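Local coordinates for lipolytic protein G-D-S-L family (Chitinophaga pinensis, PDB 4Q7Q), which is a GDSL-family protein of unconfirmed function, probably a lipase or acylhydrolase that cleaves ester bonds with a serine nucleophile, at residues 56-64 / 104-114; 129-137 / 232-240. All blocks are in the same frame, centred on the assembly; numbering follows the deposited sequence.

Interaction 1 of 2, residues 56-64 / 104-114; sequences SGGIAGNID and VYGSFRIIISK. With FMT (formic acid), chain E.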
loop_
_atom_site.group_PDB
_atom_site.type_symbol
_atom_site.label_atom_id
_atom_site.label_comp_id
_atom_site.label_asym_id
_atom_site.label_seq_id
_atom_site.Cartn_x
_atom_site.Cartn_y
_atom_site.Cartn_z
ATOM N N SER A 56 8.523 -4.655 -3.264
ATOM C CA SER A 56 8.326 -5.574 -4.382
ATOM C C SER A 56 9.605 -6.372 -4.654
ATOM O O SER A 56 9.550 -7.511 -5.123
ATOM C CB SER A 56 7.856 -4.851 -5.646
ATOM O OG SER A 56 8.890 -4.069 -6.215
ATOM N N GLY A 57 10.751 -5.767 -4.354
ATOM C CA GLY A 57 12.034 -6.447 -4.454
ATOM C C GLY A 57 12.126 -7.650 -3.527
ATOM O O GLY A 57 12.602 -8.714 -3.931
ATOM N N GLY A 58 11.680 -7.495 -2.283
ATOM C CA GLY A 58 11.651 -8.608 -1.343
ATOM C C GLY A 58 10.674 -9.706 -1.737
ATOM O O GLY A 58 10.978 -10.903 -1.635
ATOM N N ILE A 59 9.489 -9.302 -2.188
ATOM C CA ILE A 59 8.509 -10.263 -2.664
ATOM C C ILE A 59 9.087 -11.062 -3.842
ATOM O O ILE A 59 9.086 -12.294 -3.828
ATOM C CB ILE A 59 7.198 -9.557 -3.077
ATOM C CG1 ILE A 59 6.524 -8.903 -1.857
ATOM C CG2 ILE A 59 6.271 -10.529 -3.778
ATOM C CD1 ILE A 59 5.862 -9.883 -0.898
ATOM N N ALA A 60 9.599 -10.353 -4.845
ATOM C CA ALA A 60 10.157 -10.991 -6.030
ATOM C C ALA A 60 11.358 -11.864 -5.673
ATOM O O ALA A 60 11.492 -12.970 -6.189
ATOM C CB ALA A 60 10.546 -9.935 -7.067
ATOM N N GLY A 61 12.217 -11.369 -4.783
ATOM C CA GLY A 61 13.429 -12.079 -4.407
ATOM C C GLY A 61 13.176 -13.358 -3.637
ATOM O O GLY A 61 14.038 -14.233 -3.577
ATOM N N ASN A 62 11.995 -13.466 -3.039
ATOM C CA ASN A 62 11.630 -14.643 -2.255
ATOM C C ASN A 62 10.450 -15.368 -2.866
ATOM O O ASN A 62 9.791 -16.163 -2.195
ATOM C CB ASN A 62 11.247 -14.244 -0.828
ATOM C CG ASN A 62 12.437 -13.839 -0.001
ATOM O OD1 ASN A 62 13.135 -14.684 0.548
ATOM N ND2 ASN A 62 12.672 -12.540 0.102
ATOM N N ILE A 63 10.194 -15.090 -4.137
ATOM C CA ILE A 63 8.939 -15.473 -4.778
ATOM C C ILE A 63 8.628 -16.974 -4.745
ATOM O O ILE A 63 7.461 -17.354 -4.699
ATOM C CB ILE A 63 8.865 -14.917 -6.227
ATOM C CG1 ILE A 63 7.419 -14.858 -6.723
ATOM C CG2 ILE A 63 9.747 -15.725 -7.173
ATOM C CD1 ILE A 63 6.552 -13.855 -6.020
ATOM N N ASP A 64 9.656 -17.822 -4.738
ATOM C CA ASP A 64 9.451 -19.271 -4.741
ATOM C C ASP A 64 9.332 -19.851 -3.332
ATOM O O ASP A 64 9.104 -21.050 -3.169
ATOM C CB ASP A 64 10.579 -19.970 -5.507
ATOM C CG ASP A 64 10.584 -19.619 -6.982
ATOM O OD1 ASP A 64 9.484 -19.496 -7.562
ATOM O OD2 ASP A 64 11.685 -19.469 -7.559
ATOM N N VAL A 104 11.898 -1.850 -9.825
ATOM C CA VAL A 104 10.493 -2.150 -9.575
ATOM C C VAL A 104 9.859 -2.864 -10.771
ATOM O O VAL A 104 9.194 -3.890 -10.610
ATOM C CB VAL A 104 9.703 -0.881 -9.205
ATOM C CG1 VAL A 104 8.243 -1.215 -9.000
ATOM C CG2 VAL A 104 10.293 -0.261 -7.947
ATOM N N TYR A 105 10.078 -2.339 -11.971
ATOM C CA TYR A 105 9.601 -3.012 -13.172
ATOM C C TYR A 105 10.109 -4.462 -13.244
ATOM O O TYR A 105 9.356 -5.373 -13.603
ATOM C CB TYR A 105 10.065 -2.259 -14.414
ATOM C CG TYR A 105 9.200 -1.099 -14.879
ATOM C CD1 TYR A 105 8.065 -1.320 -15.644
ATOM C CD2 TYR A 105 9.561 0.218 -14.609
ATOM C CE1 TYR A 105 7.300 -0.267 -16.112
ATOM C CE2 TYR A 105 8.800 1.283 -15.078
ATOM C CZ TYR A 105 7.669 1.031 -15.833
ATOM O OH TYR A 105 6.889 2.069 -16.310
ATOM N N GLY A 106 11.383 -4.674 -12.906
ATOM C CA GLY A 106 11.955 -6.012 -12.861
ATOM C C GLY A 106 11.259 -6.924 -11.858
ATOM O O GLY A 106 10.968 -8.085 -12.153
ATOM N N SER A 107 10.981 -6.393 -10.669
ATOM C CA SER A 107 10.301 -7.166 -9.628
ATOM C C SER A 107 8.914 -7.579 -10.083
ATOM O O SER A 107 8.468 -8.691 -9.806
ATOM C CB SER A 107 10.177 -6.356 -8.337
ATOM O OG SER A 107 11.452 -6.065 -7.800
ATOM N N PHE A 108 8.219 -6.677 -10.766
ATOM C CA PHE A 108 6.881 -7.007 -11.238
ATOM C C PHE A 108 6.925 -8.075 -12.320
ATOM O O PHE A 108 6.022 -8.912 -12.396
ATOM C CB PHE A 108 6.110 -5.766 -11.681
ATOM C CG PHE A 108 5.401 -5.072 -10.552
ATOM C CD1 PHE A 108 6.116 -4.361 -9.606
ATOM C CD2 PHE A 108 4.020 -5.139 -10.434
ATOM C CE1 PHE A 108 5.465 -3.720 -8.552
ATOM C CE2 PHE A 108 3.361 -4.506 -9.390
ATOM C CZ PHE A 108 4.084 -3.789 -8.445
ATOM N N ARG A 109 7.982 -8.070 -13.129
ATOM C CA ARG A 109 8.181 -9.125 -14.114
ATOM C C ARG A 109 8.272 -10.488 -13.424
ATOM O O ARG A 109 7.607 -11.449 -13.827
ATOM C CB ARG A 109 9.434 -8.860 -14.967
ATOM C CG ARG A 109 9.842 -10.054 -15.835
ATOM C CD ARG A 109 11.167 -9.805 -16.567
ATOM N NE ARG A 109 12.172 -9.226 -15.678
ATOM C CZ ARG A 109 12.888 -9.921 -14.799
ATOM N NH1 ARG A 109 13.762 -9.297 -14.020
ATOM N NH2 ARG A 109 12.723 -11.235 -14.688
ATOM N N ILE A 110 9.076 -10.558 -12.370
ATOM C CA ILE A 110 9.241 -11.783 -11.596
ATOM C C ILE A 110 7.925 -12.231 -10.954
ATOM O O ILE A 110 7.556 -13.406 -11.020
ATOM C CB ILE A 110 10.325 -11.584 -10.510
ATOM C CG1 ILE A 110 11.687 -11.385 -11.177
ATOM C CG2 ILE A 110 10.347 -12.748 -9.526
ATOM C CD1 ILE A 110 12.774 -11.050 -10.199
ATOM N N ILE A 111 7.209 -11.287 -10.352
ATOM C CA ILE A 111 5.966 -11.602 -9.658
ATOM C C ILE A 111 4.875 -12.066 -10.617
ATOM O O ILE A 111 4.238 -13.095 -10.391
ATOM C CB ILE A 111 5.459 -10.400 -8.841
ATOM C CG1 ILE A 111 6.439 -10.089 -7.709
ATOM C CG2 ILE A 111 4.067 -10.674 -8.281
ATOM C CD1 ILE A 111 6.271 -8.695 -7.112
ATOM N N ILE A 112 4.672 -11.326 -11.699
ATOM C CA ILE A 112 3.641 -11.702 -12.663
ATOM C C ILE A 112 3.987 -13.025 -13.348
ATOM O O ILE A 112 3.109 -13.852 -13.600
ATOM C CB ILE A 112 3.381 -10.572 -13.678
ATOM C CG1 ILE A 112 2.657 -9.426 -12.968
ATOM C CG2 ILE A 112 2.555 -11.076 -14.860
ATOM C CD1 ILE A 112 2.635 -8.138 -13.746
ATOM N N SER A 113 5.270 -13.249 -13.610
ATOM C CA SER A 113 5.692 -14.524 -14.190
ATOM C C SER A 113 5.393 -15.696 -13.260
ATOM O O SER A 113 4.942 -16.748 -13.714
ATOM C CB SER A 113 7.173 -14.502 -14.559
ATOM O OG SER A 113 7.408 -13.574 -15.601
ATOM N N LYS A 114 5.626 -15.511 -11.958
ATOM C CA LYS A 114 5.329 -16.566 -10.985
ATOM C C LYS A 114 3.841 -16.879 -10.957
ATOM O O LYS A 114 3.439 -18.043 -10.918
ATOM C CB LYS A 114 5.785 -16.177 -9.582
ATOM C CG LYS A 114 5.466 -17.226 -8.523
ATOM C CD LYS A 114 6.302 -18.483 -8.720
ATOM C CE LYS A 114 6.189 -19.417 -7.524
ATOM N NZ LYS A 114 6.960 -20.682 -7.744
HETATM C C FMT E . 15.247 -9.864 -0.347
HETATM O O1 FMT E . 14.850 -9.984 -1.510
HETATM O O2 FMT E . 14.559 -10.011 0.675
#
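Ala60 on helix 56-61 packs against Ser107 and Ile110 in residues 104-114 of helix 104-118. This is a helix-helix contact in the alpha/beta fold of the SGNH hydrolases. The two segment axes cross at 39° and approach to 8.6 Å. The small Ala60 permits a close approach: its CA is 5.3 Å from Ser107 CA, and its CB is 3.7 Å from Ile110 CG2. Near the start of both helices, Ser56 OG rests 3.4 Å from Ser107 CB. The two hydroxyls find their polar partners elsewhere, Ser56 OG on Asp82 and Ser107 OG on Asn101. Toward the sheet, Ile111 CD1 meets Ile59 CG2 at 3.8 Å. Val76 of strand 73-77 touches Ile111 from outside this pair.

Lys114 closes the far end. Lys114 CB lies 3.5 Å from Ile63 CG1, and CG slides past the same atom. A bend at chi2 (69°) then turns the chain toward Asp64. CD and CE pass beside Asp64 OD1. At the tip, Lys114 NZ forms a salt bridge with Asp64 OD1 at 2.8 Å. It meets this oxygen on the anti side, 25° out of the carboxylate plane. Gln117 is a second partner of NZ. Just after helix 56-61, Asn62 folds back on the last turn: its ND2 donates to Gly58 O at 2.9 Å and makes a weak bond to O2 of a formic acid molecule, probably from the crystallisation liquor.

Interaction 2 of 2, residues 129-137 / 232-240; sequences PMQRNDFVY and LTYDGLHPS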
loop_
_atom_site.group_PDB
_atom_site.type_symbol
_atom_site.label_atom_id
_atom_site.label_comp_id
_atom_site.label_asym_id
_atom_site.label_seq_id
_atom_site.Cartn_x
_atom_site.Cartn_y
_atom_site.Cartn_z
ATOM N N PRO A 129 0.343 2.224 -5.433
ATOM C CA PRO A 129 0.455 2.701 -4.055
ATOM C C PRO A 129 -0.477 3.876 -3.791
ATOM O O PRO A 129 -0.736 4.703 -4.669
ATOM C CB PRO A 129 1.913 3.162 -3.959
ATOM C CG PRO A 129 2.632 2.367 -4.983
ATOM C CD PRO A 129 1.647 2.172 -6.115
HETATM N N MSE A 130 -0.998 3.929 -2.576
HETATM C CA MSE A 130 -1.751 5.084 -2.130
HETATM C C MSE A 130 -0.776 6.196 -1.776
HETATM O O MSE A 130 0.363 5.938 -1.395
HETATM C CB MSE A 130 -2.581 4.710 -0.902
HETATM C CG MSE A 130 -3.580 5.778 -0.487
HETATM SE SE MSE A 130 -4.890 5.179 0.841
HETATM C CE MSE A 130 -3.756 5.308 2.419
ATOM N N GLN A 131 -1.218 7.443 -1.889
ATOM C CA GLN A 131 -0.424 8.530 -1.338
ATOM C C GLN A 131 -0.262 8.323 0.164
ATOM O O GLN A 131 -1.032 7.594 0.806
ATOM C CB GLN A 131 -1.046 9.884 -1.668
ATOM C CG GLN A 131 -1.024 10.154 -3.161
ATOM C CD GLN A 131 -1.505 11.534 -3.535
ATOM O OE1 GLN A 131 -1.020 12.544 -3.014
ATOM N NE2 GLN A 131 -2.452 11.590 -4.460
ATOM N N ARG A 132 0.772 8.929 0.718
ATOM C CA ARG A 132 1.061 8.765 2.133
ATOM C C ARG A 132 1.559 10.072 2.703
ATOM O O ARG A 132 2.333 10.790 2.061
ATOM C CB ARG A 132 2.113 7.669 2.336
ATOM C CG ARG A 132 3.329 7.781 1.438
ATOM C CD ARG A 132 4.242 6.574 1.551
ATOM N NE ARG A 132 4.983 6.548 2.810
ATOM C CZ ARG A 132 5.800 5.565 3.172
ATOM N NH1 ARG A 132 5.966 4.509 2.374
ATOM N NH2 ARG A 132 6.447 5.634 4.327
ATOM N N ASN A 133 1.094 10.412 3.897
ATOM C CA ASN A 133 1.659 11.572 4.563
ATOM C C ASN A 133 2.772 11.130 5.503
ATOM O O ASN A 133 3.216 9.983 5.421
ATOM C CB ASN A 133 0.592 12.418 5.256
ATOM C CG ASN A 133 0.861 13.893 5.101
ATOM O OD1 ASN A 133 1.994 14.335 5.267
ATOM N ND2 ASN A 133 -0.166 14.662 4.751
ATOM N N ASP A 134 3.242 12.029 6.364
ATOM C CA ASP A 134 4.292 11.673 7.314
ATOM C C ASP A 134 3.847 10.456 8.113
ATOM O O ASP A 134 2.770 10.451 8.706
ATOM C CB ASP A 134 4.555 12.825 8.286
ATOM C CG ASP A 134 5.296 13.986 7.653
ATOM O OD1 ASP A 134 5.559 13.976 6.434
ATOM O OD2 ASP A 134 5.617 14.923 8.403
ATOM N N PHE A 135 4.686 9.429 8.121
ATOM C CA PHE A 135 4.399 8.193 8.827
ATOM C C PHE A 135 5.149 8.151 10.145
ATOM O O PHE A 135 6.334 8.473 10.189
ATOM C CB PHE A 135 4.834 7.015 7.956
ATOM C CG PHE A 135 5.001 5.720 8.707
ATOM C CD1 PHE A 135 3.906 5.084 9.258
ATOM C CD2 PHE A 135 6.252 5.133 8.846
ATOM C CE1 PHE A 135 4.051 3.884 9.941
ATOM C CE2 PHE A 135 6.403 3.933 9.518
ATOM C CZ PHE A 135 5.301 3.307 10.073
ATOM N N VAL A 136 4.459 7.772 11.219
ATOM C CA VAL A 136 5.110 7.480 12.491
ATOM C C VAL A 136 4.580 6.148 13.006
ATOM O O VAL A 136 3.380 5.987 13.197
ATOM C CB VAL A 136 4.871 8.584 13.538
ATOM C CG1 VAL A 136 5.673 8.289 14.790
ATOM C CG2 VAL A 136 5.259 9.940 12.981
ATOM N N TYR A 137 5.476 5.183 13.197
ATOM C CA TYR A 137 5.083 3.842 13.608
ATOM C C TYR A 137 4.479 3.842 15.015
ATOM O O TYR A 137 5.094 4.312 15.972
ATOM C CB TYR A 137 6.296 2.907 13.551
ATOM C CG TYR A 137 5.987 1.452 13.829
ATOM C CD1 TYR A 137 4.770 0.893 13.457
ATOM C CD2 TYR A 137 6.917 0.638 14.462
ATOM C CE1 TYR A 137 4.485 -0.435 13.710
ATOM C CE2 TYR A 137 6.642 -0.698 14.717
ATOM C CZ TYR A 137 5.420 -1.230 14.341
ATOM O OH TYR A 137 5.135 -2.556 14.590
ATOM N N LEU A 232 -7.953 9.152 6.660
ATOM C CA LEU A 232 -7.816 8.033 5.729
ATOM C C LEU A 232 -6.803 7.004 6.215
ATOM O O LEU A 232 -6.828 5.853 5.772
ATOM C CB LEU A 232 -7.409 8.514 4.339
ATOM C CG LEU A 232 -8.443 9.305 3.549
ATOM C CD1 LEU A 232 -7.818 9.738 2.237
ATOM C CD2 LEU A 232 -9.681 8.449 3.316
ATOM N N THR A 233 -5.892 7.447 7.081
ATOM C CA THR A 233 -4.900 6.588 7.723
ATOM C C THR A 233 -4.933 6.818 9.228
ATOM O O THR A 233 -5.500 7.811 9.700
ATOM C CB THR A 233 -3.456 6.889 7.253
ATOM O OG1 THR A 233 -3.030 8.172 7.747
ATOM C CG2 THR A 233 -3.350 6.825 5.731
ATOM N N TYR A 234 -4.318 5.913 9.984
ATOM C CA TYR A 234 -4.231 6.082 11.432
ATOM C C TYR A 234 -2.826 6.513 11.864
ATOM O O TYR A 234 -2.609 6.852 13.026
ATOM C CB TYR A 234 -4.692 4.815 12.185
ATOM C CG TYR A 234 -3.831 3.592 11.924
ATOM C CD1 TYR A 234 -2.642 3.386 12.630
ATOM C CD2 TYR A 234 -4.193 2.654 10.967
ATOM C CE1 TYR A 234 -1.836 2.279 12.381
ATOM C CE2 TYR A 234 -3.397 1.545 10.722
ATOM C CZ TYR A 234 -2.219 1.365 11.432
ATOM O OH TYR A 234 -1.423 0.266 11.178
ATOM N N ASP A 235 -1.882 6.521 10.923
ATOM C CA ASP A 235 -0.487 6.828 11.243
ATOM C C ASP A 235 0.241 7.544 10.104
ATOM O O ASP A 235 1.468 7.605 10.094
ATOM C CB ASP A 235 0.276 5.547 11.610
ATOM C CG ASP A 235 0.341 4.553 10.459
ATOM O OD1 ASP A 235 -0.106 4.895 9.339
ATOM O OD2 ASP A 235 0.852 3.431 10.674
ATOM N N GLY A 236 -0.513 8.065 9.142
ATOM C CA GLY A 236 0.084 8.741 8.002
ATOM C C GLY A 236 0.159 7.870 6.764
ATOM O O GLY A 236 0.172 8.377 5.639
ATOM N N LEU A 237 0.193 6.557 6.971
ATOM C CA LEU A 237 0.511 5.614 5.901
ATOM C C LEU A 237 -0.516 4.490 5.763
ATOM O O LEU A 237 -1.013 4.222 4.666
ATOM C CB LEU A 237 1.901 5.025 6.146
ATOM C CG LEU A 237 2.382 3.822 5.317
ATOM C CD1 LEU A 237 2.435 4.120 3.823
ATOM C CD2 LEU A 237 3.741 3.353 5.813
ATOM N N HIS A 238 -0.834 3.839 6.876
ATOM C CA HIS A 238 -1.694 2.664 6.833
ATOM C C HIS A 238 -3.149 3.054 6.959
ATOM O O HIS A 238 -3.513 3.794 7.862
ATOM C CB HIS A 238 -1.308 1.693 7.944
ATOM C CG HIS A 238 0.101 1.206 7.834
ATOM N ND1 HIS A 238 1.119 1.676 8.637
ATOM C CD2 HIS A 238 0.665 0.316 6.988
ATOM C CE1 HIS A 238 2.250 1.082 8.296
ATOM N NE2 HIS A 238 2.003 0.250 7.299
ATOM N N PRO A 239 -3.985 2.557 6.042
ATOM C CA PRO A 239 -5.398 2.923 6.004
ATOM C C PRO A 239 -6.148 2.715 7.319
ATOM O O PRO A 239 -5.936 1.744 8.064
ATOM C CB PRO A 239 -5.962 1.997 4.928
ATOM C CG PRO A 239 -4.830 1.784 4.005
ATOM C CD PRO A 239 -3.594 1.754 4.867
ATOM N N SER A 240 -7.034 3.664 7.586
ATOM C CA SER A 240 -8.050 3.524 8.611
ATOM C C SER A 240 -9.185 2.653 8.086
ATOM O O SER A 240 -9.134 2.164 6.960
ATOM C CB SER A 240 -8.606 4.902 8.940
ATOM O OG SER A 240 -9.223 5.465 7.795
HETATM O O HOH W 1 -0.395 5.163 2.129
#
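Asn133 N donates to Gly236 O at 2.8 Å, and Val136 N to Asp235 O at 3.2 Å. These bonds join the backbones of 129-137 and 232-240. Gly236 has a positive phi (100°), and a CB there would clash with Asp134 O. A water bridges Gln131 O and Leu237 O.

The two methyls of Leu237 meet two flat groups. Leu237 CD2 sits over one face of the Phe135 ring, 4.0 Å from the centroid, a CH-pi contact. Its CD1 lies over a face of the Arg132 guanidinium, which bonds onward to Thr80. Met130, a selenomethionine, packs its CE 3.7 Å from Thr233 CG2.

DGLHP at 235-239 matches the Asp-His block of SGNH hydrolases. Asp235 OD2 accepts from His238 ND1 at 2.7 Å through its syn lone pair, in the imidazole plane. The Phe135 edge abuts OD2. Asp235 OD1 accepts from Leu237 N on its anti side (an Asx turn) and from His238 N through its syn lone pair. With an alanine here, His238 ND1 would probably lose its acceptor, its ring would be less firmly oriented, and two backbone N-H groups would lack their shared oxygen. His238 NE2 bonds to Ser14 OG, consistent with a Ser-His-Asp charge relay.

Overall arrangement
Interactions 1 and 2 do not touch. Their centres are 24 Å apart, and their nearest atoms about 7 Å. The chain links them directly: helix 104-118 of interaction 1 leads into strand 123-127 of the parallel sheet, and 129-137 follows. Helix 80-85 borders both, supplying Asp82 to interaction 1 and Thr80 to interaction 2. Interaction 2 holds the likely catalytic Asp235 and His238, with Ser14 close by. A bound tetraethylene glycol, probably from the crystallisation liquor, lies about 4 Å from the Phe135 side chain and may mark a pocket. Interaction 1 joins two helices beside the sheet, and its centre is about 16 Å from the centre of the chain.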